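Local coordinates for translation initiation factor eIF2B subunit delta (Schizosaccharomyces pombe, PDB 5B04), which forms part of the eIF2B complex, which catalyses the exchange of GDP for GTP on the gamma subunit of initiation factor eIF2, at residues L207-G212 with K380-I385; V270-L275 with V297-R302; P303-R308 with Y323-A328. All coordinates share one frame; numbering follows the deposited sequence.

Interaction 1 (L207-G212 with K380-I385)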
ATOM      1  N   LEU G 207      -0.868 -31.102   2.651  1.00 84.14           N
ATOM      2  CA  LEU G 207      -2.085 -31.335   3.421  1.00 82.13           C
ATOM      3  C   LEU G 207      -2.974 -30.102   3.502  1.00 78.36           C
ATOM      4  O   LEU G 207      -2.493 -28.986   3.693  1.00 92.39           O
ATOM      5  CB  LEU G 207      -1.734 -31.804   4.833  1.00 78.41           C
ATOM      6  CG  LEU G 207      -1.043 -33.162   4.951  1.00 73.83           C
ATOM      7  CD1 LEU G 207      -0.629 -33.422   6.389  1.00 72.87           C
ATOM      8  CD2 LEU G 207      -1.957 -34.266   4.447  1.00 72.77           C
ATOM      9  N   SER G 208      -4.277 -30.315   3.354  1.00 68.24           N
ATOM     10  CA  SER G 208      -5.246 -29.247   3.547  1.00 67.22           C
ATOM     11  C   SER G 208      -5.387 -28.979   5.040  1.00 85.32           C
ATOM     12  O   SER G 208      -5.029 -29.826   5.860  1.00 84.37           O
ATOM     13  CB  SER G 208      -6.597 -29.616   2.932  1.00 73.52           C
ATOM     14  OG  SER G 208      -7.414 -30.306   3.860  1.00 73.22           O
ATOM     15  N   ILE G 209      -5.897 -27.804   5.391  1.00 81.51           N
ATOM     16  CA  ILE G 209      -6.109 -27.453   6.792  1.00 71.69           C
ATOM     17  C   ILE G 209      -7.078 -28.434   7.447  1.00 70.99           C
ATOM     18  O   ILE G 209      -6.843 -28.903   8.562  1.00 71.07           O
ATOM     19  CB  ILE G 209      -6.646 -26.016   6.940  1.00 69.57           C
ATOM     20  CG1 ILE G 209      -5.548 -25.004   6.609  1.00 59.13           C
ATOM     21  CG2 ILE G 209      -7.165 -25.776   8.349  1.00 50.57           C
ATOM     22  CD1 ILE G 209      -4.400 -25.006   7.596  1.00 71.40           C
ATOM     23  N   SER G 210      -8.157 -28.751   6.737  1.00 82.49           N
ATOM     24  CA  SER G 210      -9.154 -29.700   7.220  1.00 78.48           C
ATOM     25  C   SER G 210      -8.539 -31.070   7.487  1.00 76.81           C
ATOM     26  O   SER G 210      -8.908 -31.751   8.442  1.00 87.45           O
ATOM     27  CB  SER G 210     -10.299 -29.827   6.214  1.00 81.02           C
ATOM     28  OG  SER G 210      -9.816 -30.201   4.935  1.00 89.52           O
ATOM     29  N   MET G 211      -7.601 -31.468   6.635  1.00 68.38           N
ATOM     30  CA  MET G 211      -6.912 -32.742   6.799  1.00 74.71           C
ATOM     31  C   MET G 211      -5.958 -32.694   7.986  1.00 69.84           C
ATOM     32  O   MET G 211      -5.901 -33.628   8.785  1.00 80.83           O
ATOM     33  CB  MET G 211      -6.154 -33.112   5.522  1.00 76.72           C
ATOM     34  CG  MET G 211      -7.057 -33.377   4.326  1.00 77.33           C
ATOM     35  SD  MET G 211      -6.162 -33.439   2.761  1.00 85.23           S
ATOM     36  CE  MET G 211      -5.237 -34.960   2.956  1.00 72.69           C
ATOM     37  N   GLY G 212      -5.215 -31.596   8.100  1.00 64.98           N
ATOM     38  CA  GLY G 212      -4.261 -31.425   9.180  1.00 84.00           C
ATOM     39  C   GLY G 212      -4.918 -31.383  10.546  1.00 80.91           C
ATOM     40  O   GLY G 212      -4.367 -31.883  11.526  1.00 78.12           O
ATOM     41  N   LYS G 380     -12.492 -26.585  10.300  1.00 72.63           N
ATOM     42  CA  LYS G 380     -11.569 -26.023   9.322  1.00 70.62           C
ATOM     43  C   LYS G 380     -11.024 -24.676   9.791  1.00 68.84           C
ATOM     44  O   LYS G 380     -10.319 -23.990   9.050  1.00 55.83           O
ATOM     45  CB  LYS G 380     -12.249 -25.883   7.959  1.00 59.39           C
ATOM     46  CG  LYS G 380     -12.555 -27.219   7.297  1.00 70.66           C
ATOM     47  CD  LYS G 380     -12.983 -27.055   5.849  1.00 68.53           C
ATOM     48  CE  LYS G 380     -14.316 -26.338   5.742  1.00 66.41           C
ATOM     49  NZ  LYS G 380     -14.842 -26.349   4.348  1.00 72.06           N
ATOM     50  N   PHE G 381     -11.355 -24.302  11.023  1.00 67.93           N
ATOM     51  CA  PHE G 381     -10.764 -23.121  11.640  1.00 56.02           C
ATOM     52  C   PHE G 381      -9.321 -23.450  12.003  1.00 51.58           C
ATOM     53  O   PHE G 381      -9.007 -24.597  12.317  1.00 58.17           O
ATOM     54  CB  PHE G 381     -11.539 -22.682  12.889  1.00 51.56           C
ATOM     55  CG  PHE G 381     -12.907 -22.107  12.607  1.00 61.39           C
ATOM     56  CD1 PHE G 381     -13.499 -22.230  11.359  1.00 70.93           C
ATOM     57  CD2 PHE G 381     -13.597 -21.433  13.601  1.00 61.01           C
ATOM     58  CE1 PHE G 381     -14.753 -21.701  11.114  1.00 76.86           C
ATOM     59  CE2 PHE G 381     -14.850 -20.901  13.361  1.00 50.86           C
ATOM     60  CZ  PHE G 381     -15.428 -21.035  12.116  1.00 61.41           C
ATOM     61  N   THR G 382      -8.442 -22.455  11.962  1.00 44.24           N
ATOM     62  CA  THR G 382      -7.039 -22.692  12.280  1.00 54.82           C
ATOM     63  C   THR G 382      -6.462 -21.602  13.179  1.00 63.23           C
ATOM     64  O   THR G 382      -6.964 -20.478  13.214  1.00 60.46           O
ATOM     65  CB  THR G 382      -6.182 -22.795  11.001  1.00 51.00           C
ATOM     66  OG1 THR G 382      -4.852 -23.207  11.343  1.00 62.89           O
ATOM     67  CG2 THR G 382      -6.126 -21.457  10.279  1.00 55.50           C
ATOM     68  N   GLU G 383      -5.408 -21.950  13.909  1.00 65.28           N
ATOM     69  CA  GLU G 383      -4.717 -20.995  14.765  1.00 66.35           C
ATOM     70  C   GLU G 383      -3.808 -20.094  13.936  1.00 68.64           C
ATOM     71  O   GLU G 383      -3.328 -19.067  14.416  1.00 70.10           O
ATOM     72  CB  GLU G 383      -3.900 -21.721  15.836  1.00 83.81           C
ATOM     73  CG  GLU G 383      -4.730 -22.486  16.851  1.00 94.72           C
ATOM     74  CD  GLU G 383      -3.873 -23.187  17.888  1.00117.38           C
ATOM     75  OE1 GLU G 383      -3.034 -24.027  17.498  1.00116.72           O
ATOM     76  OE2 GLU G 383      -4.034 -22.895  19.091  1.00110.70           O
ATOM     77  N   ARG G 384      -3.582 -20.489  12.688  1.00 71.48           N
ATOM     78  CA  ARG G 384      -2.654 -19.792  11.806  1.00 62.15           C
ATOM     79  C   ARG G 384      -3.168 -18.415  11.394  1.00 65.05           C
ATOM     80  O   ARG G 384      -4.352 -18.241  11.105  1.00 69.04           O
ATOM     81  CB  ARG G 384      -2.375 -20.639  10.561  1.00 76.95           C
ATOM     82  CG  ARG G 384      -1.221 -20.138   9.707  1.00 94.05           C
ATOM     83  CD  ARG G 384      -0.718 -21.227   8.770  1.00 67.83           C
ATOM     84  NE  ARG G 384      -1.573 -21.390   7.598  1.00 86.59           N
ATOM     85  CZ  ARG G 384      -1.504 -22.424   6.765  1.00112.46           C
ATOM     86  NH1 ARG G 384      -0.627 -23.395   6.982  1.00108.59           N
ATOM     87  NH2 ARG G 384      -2.318 -22.494   5.720  1.00 96.40           N
ATOM     88  N   ILE G 385      -2.266 -17.440  11.376  1.00 46.04           N
ATOM     89  CA  ILE G 385      -2.581 -16.098  10.899  1.00 50.57           C
ATOM     90  C   ILE G 385      -1.520 -15.623   9.916  1.00 64.93           C
ATOM     91  O   ILE G 385      -0.358 -15.445  10.282  1.00 72.07           O
ATOM     92  CB  ILE G 385      -2.681 -15.082  12.053  1.00 62.21           C
ATOM     93  CG1 ILE G 385      -3.847 -15.430  12.979  1.00 62.80           C
ATOM     94  CG2 ILE G 385      -2.849 -13.672  11.506  1.00 53.49           C
ATOM     95  CD1 ILE G 385      -4.063 -14.425  14.090  1.00 63.15           C
TER
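I209, in the first turn of helix 209-224, divides its branches across the contact: CG2 meets K380 and T382, and the CG1-CD1 arm meets R384. I209 CG2, anti to the backbone N, lies 3.7 Å from K380 O and 4.1 Å from T382 CB. CG1 stands beside the backbone N (chi1 -71°) and carries I209 CD1 over one face of the R384 guanidinium, 3.7 Å above its plane and displaced toward the rim; the nearest guanidinium atom to CD1 is NH2.

The tightly packed part is at S210 and K380, both buried, where the backbones come closest (CA to CA 4.9 Å). S210 CB lies 3.6 Å from K380 CG and also touches CD. The lysine chain bends about its CG-CD bond (chi3 -66°), taking NZ away from the helix to a salt bridge with E377 and a hydrogen bond to G343 O. S210 OG is hydrogen-bonded to the OG of S208, the N-cap residue, and to S160 O, outside both segments.

The looser half, at T382 and R384, is partly exposed. No hydrogen bond crosses between the segments; instead, the loop is shaped from within by an ST turn, R384 N donating to T382 OG1 at 3.3 Å in a nearly straight bond (170°). The guanidinium also makes a cation-pi contact with Y392.

Around the contact, helix 160-177 packs against S208, M211 and K380, while A345 of strand 345-346 touches I209. F381 turns away from helix 209-224 and packs on V455 and I458 of helix 455-461.

Interaction 2 (V270-L275 with V297-R302)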
ATOM      1  N   VAL G 270     -30.126 -12.613  -6.459  1.00 62.85           N
ATOM      2  CA  VAL G 270     -29.179 -13.024  -7.484  1.00 65.14           C
ATOM      3  C   VAL G 270     -27.867 -13.379  -6.795  1.00 60.55           C
ATOM      4  O   VAL G 270     -27.094 -12.500  -6.412  1.00 55.28           O
ATOM      5  CB  VAL G 270     -28.954 -11.926  -8.536  1.00 56.05           C
ATOM      6  CG1 VAL G 270     -27.944 -12.384  -9.574  1.00 55.68           C
ATOM      7  CG2 VAL G 270     -30.270 -11.553  -9.199  1.00 43.76           C
ATOM      8  N   ILE G 271     -27.629 -14.675  -6.634  1.00 57.86           N
ATOM      9  CA  ILE G 271     -26.548 -15.164  -5.788  1.00 44.98           C
ATOM     10  C   ILE G 271     -25.303 -15.554  -6.579  1.00 44.15           C
ATOM     11  O   ILE G 271     -25.387 -16.264  -7.579  1.00 54.54           O
ATOM     12  CB  ILE G 271     -27.022 -16.368  -4.955  1.00 57.64           C
ATOM     13  CG1 ILE G 271     -28.178 -15.948  -4.046  1.00 65.70           C
ATOM     14  CG2 ILE G 271     -25.880 -16.948  -4.142  1.00 56.69           C
ATOM     15  CD1 ILE G 271     -28.773 -17.082  -3.252  1.00 72.13           C
ATOM     16  N   LEU G 272     -24.147 -15.083  -6.119  1.00 47.12           N
ATOM     17  CA  LEU G 272     -22.883 -15.372  -6.783  1.00 49.76           C
ATOM     18  C   LEU G 272     -22.106 -16.461  -6.052  1.00 54.59           C
ATOM     19  O   LEU G 272     -21.745 -16.304  -4.886  1.00 56.99           O
ATOM     20  CB  LEU G 272     -22.034 -14.099  -6.888  1.00 47.02           C
ATOM     21  CG  LEU G 272     -20.836 -14.062  -7.847  1.00 48.98           C
ATOM     22  CD1 LEU G 272     -20.494 -12.622  -8.188  1.00 51.95           C
ATOM     23  CD2 LEU G 272     -19.609 -14.761  -7.271  1.00 49.88           C
ATOM     24  N   THR G 273     -21.769 -17.515  -6.764  1.00 49.98           N
ATOM     25  CA  THR G 273     -20.895 -18.515  -6.227  1.00 60.96           C
ATOM     26  C   THR G 273     -19.705 -18.606  -7.121  1.00 58.44           C
ATOM     27  O   THR G 273     -19.853 -18.517  -8.305  1.00 49.62           O
ATOM     28  CB  THR G 273     -21.548 -19.872  -6.222  1.00 58.00           C
ATOM     29  OG1 THR G 273     -20.578 -20.847  -5.853  1.00 60.04           O
ATOM     30  CG2 THR G 273     -22.040 -20.181  -7.568  1.00 54.94           C
ATOM     31  N   TYR G 274     -18.527 -18.785  -6.552  1.00 52.88           N
ATOM     32  CA  TYR G 274     -17.320 -18.825  -7.333  1.00 54.14           C
ATOM     33  C   TYR G 274     -16.867 -20.264  -7.356  1.00 48.60           C
ATOM     34  O   TYR G 274     -16.894 -20.942  -6.374  1.00 63.14           O
ATOM     35  CB  TYR G 274     -16.364 -17.792  -6.778  1.00 40.41           C
ATOM     36  CG  TYR G 274     -14.979 -17.820  -7.325  1.00 44.10           C
ATOM     37  CD1 TYR G 274     -14.737 -17.818  -8.666  1.00 59.89           C
ATOM     38  CD2 TYR G 274     -13.921 -17.823  -6.495  1.00 45.52           C
ATOM     39  CE1 TYR G 274     -13.461 -17.837  -9.152  1.00 57.80           C
ATOM     40  CE2 TYR G 274     -12.653 -17.850  -6.974  1.00 51.46           C
ATOM     41  CZ  TYR G 274     -12.436 -17.853  -8.298  1.00 55.92           C
ATOM     42  OH  TYR G 274     -11.162 -17.866  -8.738  1.00 56.77           O
ATOM     43  N   LEU G 275     -16.419 -20.718  -8.504  1.00 54.48           N
ATOM     44  CA  LEU G 275     -15.902 -22.050  -8.646  1.00 57.98           C
ATOM     45  C   LEU G 275     -16.825 -23.223  -8.359  1.00 63.03           C
ATOM     46  O   LEU G 275     -17.907 -23.270  -8.870  1.00 74.07           O
ATOM     47  CB  LEU G 275     -14.585 -22.056  -7.938  1.00 52.04           C
ATOM     48  CG  LEU G 275     -13.674 -21.094  -8.677  1.00 54.00           C
ATOM     49  CD1 LEU G 275     -12.361 -20.933  -7.967  1.00 45.65           C
ATOM     50  CD2 LEU G 275     -13.415 -21.593 -10.067  1.00 62.43           C
ATOM     51  N   VAL G 297     -25.332 -16.780 -10.103  1.00 47.07           N
ATOM     52  CA  VAL G 297     -24.254 -16.345 -10.979  1.00 36.78           C
ATOM     53  C   VAL G 297     -22.986 -17.123 -10.660  1.00 43.53           C
ATOM     54  O   VAL G 297     -22.446 -17.022  -9.559  1.00 57.29           O
ATOM     55  CB  VAL G 297     -23.976 -14.840 -10.847  1.00 41.78           C
ATOM     56  CG1 VAL G 297     -22.723 -14.468 -11.622  1.00 43.31           C
ATOM     57  CG2 VAL G 297     -25.170 -14.036 -11.334  1.00 35.32           C
ATOM     58  N   VAL G 298     -22.520 -17.909 -11.624  1.00 54.98           N
ATOM     59  CA  VAL G 298     -21.318 -18.710 -11.439  1.00 43.33           C
ATOM     60  C   VAL G 298     -20.106 -18.032 -12.065  1.00 48.27           C
ATOM     61  O   VAL G 298     -20.070 -17.796 -13.273  1.00 52.50           O
ATOM     62  CB  VAL G 298     -21.475 -20.117 -12.039  1.00 43.95           C
ATOM     63  CG1 VAL G 298     -20.166 -20.884 -11.939  1.00 46.36           C
ATOM     64  CG2 VAL G 298     -22.596 -20.870 -11.340  1.00 54.11           C
ATOM     65  N   VAL G 299     -19.117 -17.719 -11.235  1.00 55.97           N
ATOM     66  CA  VAL G 299     -17.879 -17.115 -11.709  1.00 47.15           C
ATOM     67  C   VAL G 299     -16.778 -18.164 -11.793  1.00 45.48           C
ATOM     68  O   VAL G 299     -16.471 -18.832 -10.805  1.00 43.67           O
ATOM     69  CB  VAL G 299     -17.425 -15.962 -10.794  1.00 48.21           C
ATOM     70  CG1 VAL G 299     -16.076 -15.430 -11.241  1.00 47.90           C
ATOM     71  CG2 VAL G 299     -18.465 -14.852 -10.786  1.00 52.63           C
ATOM     72  N   ASP G 300     -16.190 -18.309 -12.975  1.00 45.20           N
ATOM     73  CA  ASP G 300     -15.157 -19.313 -13.195  1.00 33.43           C
ATOM     74  C   ASP G 300     -13.793 -18.661 -13.386  1.00 42.42           C
ATOM     75  O   ASP G 300     -13.688 -17.437 -13.459  1.00 46.43           O
ATOM     76  CB  ASP G 300     -15.506 -20.175 -14.410  1.00 50.35           C
ATOM     77  CG  ASP G 300     -14.997 -21.596 -14.282  1.00 61.65           C
ATOM     78  OD1 ASP G 300     -14.104 -21.838 -13.443  1.00 57.16           O
ATOM     79  OD2 ASP G 300     -15.498 -22.472 -15.018  1.00 64.44           O
ATOM     80  N   SER G 301     -12.748 -19.482 -13.465  1.00 40.67           N
ATOM     81  CA  SER G 301     -11.394 -18.977 -13.663  1.00 38.71           C
ATOM     82  C   SER G 301     -10.470 -20.024 -14.279  1.00 47.88           C
ATOM     83  O   SER G 301     -10.756 -21.220 -14.245  1.00 54.96           O
ATOM     84  CB  SER G 301     -10.810 -18.488 -12.337  1.00 55.18           C
ATOM     85  OG  SER G 301      -9.488 -18.011 -12.514  1.00 76.08           O
ATOM     86  N   ARG G 302      -9.364 -19.558 -14.850  1.00 56.79           N
ATOM     87  CA  ARG G 302      -8.314 -20.434 -15.358  1.00 50.72           C
ATOM     88  C   ARG G 302      -7.426 -20.898 -14.199  1.00 58.11           C
ATOM     89  O   ARG G 302      -7.476 -20.310 -13.120  1.00 68.11           O
ATOM     90  CB  ARG G 302      -7.489 -19.706 -16.423  1.00 62.90           C
ATOM     91  CG  ARG G 302      -8.167 -19.601 -17.775  1.00 47.33           C
ATOM     92  CD  ARG G 302      -7.130 -19.516 -18.875  1.00 61.26           C
ATOM     93  NE  ARG G 302      -6.261 -20.688 -18.886  1.00 66.79           N
ATOM     94  CZ  ARG G 302      -4.998 -20.679 -19.300  1.00 70.85           C
ATOM     95  NH1 ARG G 302      -4.447 -19.554 -19.735  1.00 52.07           N
ATOM     96  NH2 ARG G 302      -4.286 -21.796 -19.276  1.00 81.23           N
TER
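T273 bonds to two residues of the neighbouring strand, its N to V297 O (2.9 Å) and its O to V299 N (3.1 Å). V297 N to I271 O and L275 N to V299 O extend the same alternation, as expected of parallel strands, whose short axes here diverge by 25°.

The side chains settle on two faces. On one, L272 has CG anti to its backbone N (chi1 -165°), which sends CD2 diagonally forward to V299 CG2 at 3.7 Å, while L272 CG also lies 4.2 Å from V297 CG1. V297 CG2, beside its own N, meets V270 CG1. Y274 follows with a similar chi1; its ring edge faces the V299 carbonyl group and S301 CB, the latter 3.7 Å from Y274 OH. V299 CG1 approaches Y274 CD1 at 3.8 Å from off the ring plane. L275 turns back so that its CG sits 3.3 Å above the Y274 ring, over the centre, and its CD2 packs on D300, whose OD1 accepts from S301 N and G307 N and whose OD2 faces Y323 OH. I361 of helix 358-367 packs against L272, Y274 and V299.

On the other face T273 and V298 lie side by side, CG2 to CG2 at 3.9 Å, both touching C310 of helix 306-316.

The two strands and helix 278-289 form a beta-alpha-beta crossover, and the parallel order around them fits the Rossmann-like core of this family.

Interaction 3 (P303-R308 with Y323-A328)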
ATOM      1  N   PRO G 303      -6.609 -21.951 -14.405  1.00 59.65           N
ATOM      2  CA  PRO G 303      -6.397 -22.791 -15.594  1.00 67.99           C
ATOM      3  C   PRO G 303      -7.505 -23.815 -15.835  1.00 73.70           C
ATOM      4  O   PRO G 303      -8.053 -23.852 -16.935  1.00 82.43           O
ATOM      5  CB  PRO G 303      -5.066 -23.488 -15.295  1.00 68.79           C
ATOM      6  CG  PRO G 303      -4.986 -23.526 -13.820  1.00 88.44           C
ATOM      7  CD  PRO G 303      -5.663 -22.284 -13.326  1.00 70.45           C
ATOM      8  N   GLU G 304      -7.818 -24.641 -14.841  1.00 63.80           N
ATOM      9  CA  GLU G 304      -8.942 -25.561 -14.966  1.00 77.98           C
ATOM     10  C   GLU G 304     -10.211 -24.832 -14.550  1.00 63.32           C
ATOM     11  O   GLU G 304     -10.175 -23.934 -13.711  1.00 87.80           O
ATOM     12  CB  GLU G 304      -8.736 -26.826 -14.127  1.00 89.78           C
ATOM     13  CG  GLU G 304      -8.862 -26.627 -12.627  1.00 91.83           C
ATOM     14  CD  GLU G 304      -7.668 -25.914 -12.030  1.00110.69           C
ATOM     15  OE1 GLU G 304      -6.566 -26.018 -12.608  1.00118.37           O
ATOM     16  OE2 GLU G 304      -7.831 -25.251 -10.984  1.00111.34           O
ATOM     17  N   PHE G 305     -11.334 -25.218 -15.144  1.00 47.63           N
ATOM     18  CA  PHE G 305     -12.569 -24.466 -14.982  1.00 50.81           C
ATOM     19  C   PHE G 305     -13.588 -25.225 -14.134  1.00 64.88           C
ATOM     20  O   PHE G 305     -14.479 -25.887 -14.665  1.00 75.38           O
ATOM     21  CB  PHE G 305     -13.160 -24.132 -16.355  1.00 66.52           C
ATOM     22  CG  PHE G 305     -12.197 -23.435 -17.281  1.00 56.07           C
ATOM     23  CD1 PHE G 305     -11.288 -24.161 -18.037  1.00 51.56           C
ATOM     24  CD2 PHE G 305     -12.202 -22.055 -17.398  1.00 58.02           C
ATOM     25  CE1 PHE G 305     -10.403 -23.524 -18.888  1.00 60.30           C
ATOM     26  CE2 PHE G 305     -11.319 -21.412 -18.249  1.00 53.54           C
ATOM     27  CZ  PHE G 305     -10.419 -22.149 -18.993  1.00 53.14           C
ATOM     28  N   GLU G 306     -13.451 -25.117 -12.816  1.00 63.41           N
ATOM     29  CA  GLU G 306     -14.332 -25.822 -11.890  1.00 56.32           C
ATOM     30  C   GLU G 306     -15.748 -25.259 -11.903  1.00 49.44           C
ATOM     31  O   GLU G 306     -16.699 -25.947 -11.534  1.00 60.61           O
ATOM     32  CB  GLU G 306     -13.775 -25.770 -10.466  1.00 64.21           C
ATOM     33  CG  GLU G 306     -12.549 -26.636 -10.235  1.00 79.58           C
ATOM     34  CD  GLU G 306     -11.258 -25.844 -10.273  1.00 94.22           C
ATOM     35  OE1 GLU G 306     -11.219 -24.801 -10.962  1.00 80.01           O
ATOM     36  OE2 GLU G 306     -10.284 -26.261  -9.611  1.00 84.56           O
ATOM     37  N   GLY G 307     -15.884 -24.005 -12.326  1.00 48.57           N
ATOM     38  CA  GLY G 307     -17.183 -23.363 -12.398  1.00 53.12           C
ATOM     39  C   GLY G 307     -18.121 -24.073 -13.355  1.00 61.96           C
ATOM     40  O   GLY G 307     -19.341 -23.964 -13.236  1.00 67.82           O
ATOM     41  N   ARG G 308     -17.547 -24.803 -14.307  1.00 59.23           N
ATOM     42  CA  ARG G 308     -18.335 -25.596 -15.243  1.00 53.08           C
ATOM     43  C   ARG G 308     -19.004 -26.759 -14.528  1.00 57.41           C
ATOM     44  O   ARG G 308     -20.187 -27.028 -14.737  1.00 70.53           O
ATOM     45  CB  ARG G 308     -17.461 -26.114 -16.384  1.00 58.20           C
ATOM     46  CG  ARG G 308     -16.763 -25.022 -17.169  1.00 69.65           C
ATOM     47  CD  ARG G 308     -16.649 -25.385 -18.637  1.00 73.62           C
ATOM     48  NE  ARG G 308     -15.903 -24.374 -19.379  1.00 69.23           N
ATOM     49  CZ  ARG G 308     -14.604 -24.456 -19.648  1.00 63.46           C
ATOM     50  NH1 ARG G 308     -13.908 -25.512 -19.249  1.00 70.69           N
ATOM     51  NH2 ARG G 308     -14.005 -23.486 -20.324  1.00 70.78           N
ATOM     52  N   TYR G 323     -23.280 -17.571 -16.382  1.00 53.72           N
ATOM     53  CA  TYR G 323     -21.901 -18.045 -16.340  1.00 48.30           C
ATOM     54  C   TYR G 323     -20.933 -17.036 -16.952  1.00 48.57           C
ATOM     55  O   TYR G 323     -21.036 -16.702 -18.131  1.00 60.46           O
ATOM     56  CB  TYR G 323     -21.796 -19.390 -17.062  1.00 55.10           C
ATOM     57  CG  TYR G 323     -20.423 -20.020 -17.038  1.00 55.31           C
ATOM     58  CD1 TYR G 323     -19.975 -20.717 -15.923  1.00 55.11           C
ATOM     59  CD2 TYR G 323     -19.582 -19.940 -18.141  1.00 54.22           C
ATOM     60  CE1 TYR G 323     -18.723 -21.304 -15.902  1.00 58.79           C
ATOM     61  CE2 TYR G 323     -18.331 -20.523 -18.127  1.00 45.10           C
ATOM     62  CZ  TYR G 323     -17.905 -21.203 -17.008  1.00 48.53           C
ATOM     63  OH  TYR G 323     -16.658 -21.782 -17.000  1.00 44.51           O
ATOM     64  N   VAL G 324     -19.996 -16.551 -16.141  1.00 47.98           N
ATOM     65  CA  VAL G 324     -18.993 -15.593 -16.600  1.00 46.59           C
ATOM     66  C   VAL G 324     -17.610 -15.941 -16.060  1.00 47.29           C
ATOM     67  O   VAL G 324     -17.485 -16.656 -15.066  1.00 46.45           O
ATOM     68  CB  VAL G 324     -19.336 -14.148 -16.171  1.00 44.30           C
ATOM     69  CG1 VAL G 324     -20.629 -13.678 -16.824  1.00 41.52           C
ATOM     70  CG2 VAL G 324     -19.427 -14.051 -14.655  1.00 46.52           C
ATOM     71  N   MET G 325     -16.572 -15.432 -16.717  1.00 56.44           N
ATOM     72  CA  MET G 325     -15.213 -15.579 -16.210  1.00 48.61           C
ATOM     73  C   MET G 325     -14.923 -14.485 -15.191  1.00 54.91           C
ATOM     74  O   MET G 325     -15.617 -13.468 -15.149  1.00 52.16           O
ATOM     75  CB  MET G 325     -14.190 -15.533 -17.345  1.00 49.42           C
ATOM     76  CG  MET G 325     -14.305 -16.675 -18.337  1.00 44.19           C
ATOM     77  SD  MET G 325     -14.304 -18.293 -17.546  1.00 61.11           S
ATOM     78  CE  MET G 325     -12.655 -18.329 -16.866  1.00 47.29           C
ATOM     79  N   ILE G 326     -13.891 -14.693 -14.379  1.00 48.78           N
ATOM     80  CA  ILE G 326     -13.549 -13.760 -13.309  1.00 41.70           C
ATOM     81  C   ILE G 326     -13.155 -12.387 -13.862  1.00 51.93           C
ATOM     82  O   ILE G 326     -13.182 -11.386 -13.147  1.00 61.74           O
ATOM     83  CB  ILE G 326     -12.404 -14.320 -12.427  1.00 50.74           C
ATOM     84  CG1 ILE G 326     -12.302 -13.548 -11.108  1.00 57.08           C
ATOM     85  CG2 ILE G 326     -11.083 -14.315 -13.183  1.00 49.95           C
ATOM     86  CD1 ILE G 326     -11.332 -14.154 -10.119  1.00 47.99           C
ATOM     87  N   SER G 327     -12.811 -12.343 -15.146  1.00 52.61           N
ATOM     88  CA  SER G 327     -12.465 -11.090 -15.806  1.00 44.67           C
ATOM     89  C   SER G 327     -13.690 -10.197 -15.966  1.00 61.32           C
ATOM     90  O   SER G 327     -13.570  -8.977 -16.085  1.00 64.84           O
ATOM     91  CB  SER G 327     -11.841 -11.361 -17.173  1.00 57.49           C
ATOM     92  OG  SER G 327     -10.818 -12.336 -17.082  1.00 72.02           O
ATOM     93  N   ALA G 328     -14.868 -10.813 -15.972  1.00 60.05           N
ATOM     94  CA  ALA G 328     -16.118 -10.086 -16.157  1.00 48.26           C
ATOM     95  C   ALA G 328     -16.801  -9.815 -14.825  1.00 53.95           C
ATOM     96  O   ALA G 328     -18.009  -9.581 -14.776  1.00 51.61           O
ATOM     97  CB  ALA G 328     -17.047 -10.862 -17.077  1.00 45.03           C
TER
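Y323 extends from its strand toward the start of helix 306-316 and there meets G307 and R308. Its CB points at the helix and, with CG anti to the backbone N (chi1 -178°), the ring projects straight across. Y323 CE1 lies 3.8 Å from G307 C, which sits near the ring plane at its edge, and about as far from G307 O. Next, Y323 CZ approaches R308 CG at 4.0 Å. At the tip, Y323 OH is nearest to R308 CG, and then to R308 NE at 3.6 Å. Y323 OH also lies 4.3 Å from F305 CB, and it probably hydrogen-bonds with D300 OD2.

A second link is Met-aromatic. M325 bends at chi2 and chi3, bringing CE in plane to the edge of the F305 ring, 3.6 Å from CE2, with SD 5.4 Å from the ring centroid. One face of the F305 ring is overlain by R308 NH2, 3.5 Å above its centre.

Y323 also pairs in parallel with a strand of the neighbouring beta subunit, and M325 packs on F241 of that chain. The contact thus closes the beta-alpha-beta unit of strand 294-300, helix 306-316 and strand 320-325, at a sheet edge continued by another subunit.

How the interactions relate
Interactions 2 and 3 share one parallel sheet and have centres 7 Å apart; interaction 1 lies about 24 to 26 Å from them, centre to centre. D300 is common to the neighbouring pair, its backbone N probably bonding to V324 O. Interaction 2 is fully buried and combines backbone hydrogen bonds with aliphatic packing. Interaction 3, also buried, has no hydrogen bond between its own segments and relies on aromatic and sulfur contacts beside the beta-subunit interface. Interaction 1 lies nearest the chain's centre, yet is partly exposed, packing a helix start against a loop through aliphatic groups and a guanidinium face.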